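Local coordinates for protein lactaldehyde dehydrogenase (Methanocaldococcus jannaschii, PDB 3PQA) that oxidises lactaldehyde to lactate with NAD(+) as the preferred cofactor, a step in the biosynthesis of coenzyme F420, at residues 320-323 with 324-327. Sequence-based numbering, arbitrary orientation.
Sequences VEHA and EWVE
Val-320 and Glu-324 meet one turn apart in the first two turns of the alpha-helix 320-335, whose i to i+4 pattern is set by four backbone bonds, from Glu-324 N to Val-320 O through to Glu-327 N to Ala-323 O. Followed outward, the Glu-324 side chain runs back over the preceding turn. Its CB lies 3.5 Å from Val-320 O; CG, set anti to its own carbonyl carbon (chi1 -67°), comes to 3.2 Å from the same oxygen; CD is 3.9 Å from Val-320 CG1; OE1 passes near Glu-321 CA, and OE2 ends 3.7 Å from Val-320 CG1. The evidence is of van der Waals contact, and Arg-346 of strand 346-347 also touches both side chains. Cutting Glu-324 back to an alanine would remove the carboxylate and is likely to leave Val-320 CG1 without its cover. On another side of the helix, the His-322 ring and the six-membered ring of Trp-325 lie near parallel (23° between planes) but slid apart, centroids 5.4 Å apart; their closest approach is His-322 CE1 to Trp-325 CE3, 3.5 Å. NE2 of His-322 donates to the carbonyl oxygen of Phe-370, tying the helix to the loop that carries Phe-370, and probably restraining the imidazole's rotation. Over one imidazole face sits Val-326 CG2, a CH-pi contact 3.9 Å from the ring centroid and 21° off the normal, with NE2 the nearest ring atom.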
# COMPACT_ATOMS: atom_id res chain seq x y z
N VAL B 320 2.57 -44.62 -16.64
CA VAL B 320 3.31 -45.30 -17.70
C VAL B 320 3.06 -44.61 -19.04
O VAL B 320 3.99 -44.41 -19.82
CB VAL B 320 2.93 -46.80 -17.80
CG1 VAL B 320 3.81 -47.52 -18.80
CG2 VAL B 320 3.06 -47.45 -16.45
N GLU B 321 1.80 -44.23 -19.29
CA GLU B 321 1.38 -43.50 -20.49
C GLU B 321 2.27 -42.27 -20.74
O GLU B 321 2.77 -42.06 -21.85
CB GLU B 321 -0.09 -43.06 -20.39
CG GLU B 321 -0.75 -42.79 -21.74
CD GLU B 321 -1.99 -41.88 -21.68
OE1 GLU B 321 -2.81 -41.98 -20.74
OE2 GLU B 321 -2.16 -41.07 -22.62
N HIS B 322 2.46 -41.47 -19.69
CA HIS B 322 3.27 -40.29 -19.82
C HIS B 322 4.73 -40.64 -20.09
O HIS B 322 5.36 -40.07 -20.96
CB HIS B 322 3.15 -39.39 -18.59
CG HIS B 322 3.85 -38.09 -18.75
ND1 HIS B 322 3.57 -37.23 -19.77
CD2 HIS B 322 4.87 -37.53 -18.05
CE1 HIS B 322 4.38 -36.19 -19.71
NE2 HIS B 322 5.17 -36.34 -18.66
N ALA B 323 5.24 -41.61 -19.35
CA ALA B 323 6.62 -42.07 -19.50
C ALA B 323 6.91 -42.55 -20.94
O ALA B 323 7.97 -42.27 -21.49
CB ALA B 323 6.93 -43.16 -18.50
N GLU B 324 5.94 -43.25 -21.53
CA GLU B 324 6.06 -43.77 -22.90
C GLU B 324 6.09 -42.61 -23.89
O GLU B 324 6.87 -42.61 -24.83
CB GLU B 324 4.91 -44.73 -23.23
CG GLU B 324 4.96 -46.03 -22.44
CD GLU B 324 3.71 -46.91 -22.61
OE1 GLU B 324 2.61 -46.38 -22.89
OE2 GLU B 324 3.84 -48.14 -22.43
N TRP B 325 5.23 -41.63 -23.66
CA TRP B 325 5.23 -40.43 -24.48
C TRP B 325 6.58 -39.72 -24.38
O TRP B 325 7.14 -39.32 -25.40
CB TRP B 325 4.08 -39.51 -24.08
CG TRP B 325 4.08 -38.21 -24.81
CD1 TRP B 325 3.60 -37.97 -26.07
CD2 TRP B 325 4.59 -36.96 -24.33
NE1 TRP B 325 3.77 -36.65 -26.40
CE2 TRP B 325 4.38 -36.00 -25.35
CE3 TRP B 325 5.20 -36.55 -23.14
CZ2 TRP B 325 4.77 -34.66 -25.21
CZ3 TRP B 325 5.58 -35.21 -23.00
CH2 TRP B 325 5.36 -34.29 -24.03
N VAL B 326 7.11 -39.57 -23.17
CA VAL B 326 8.40 -38.89 -22.95
C VAL B 326 9.52 -39.61 -23.70
O VAL B 326 10.39 -38.97 -24.31
CB VAL B 326 8.75 -38.78 -21.44
CG1 VAL B 326 10.17 -38.25 -21.25
CG2 VAL B 326 7.77 -37.85 -20.73
N GLU B 327 9.49 -40.94 -23.65
CA GLU B 327 10.41 -41.80 -24.37
C GLU B 327 10.42 -41.48 -25.86
O GLU B 327 11.49 -41.37 -26.47
CB GLU B 327 10.01 -43.25 -24.15
CG GLU B 327 10.92 -44.31 -24.76
CD GLU B 327 10.56 -45.70 -24.26
OE1 GLU B 327 9.41 -46.15 -24.46
OE2 GLU B 327 11.44 -46.34 -23.65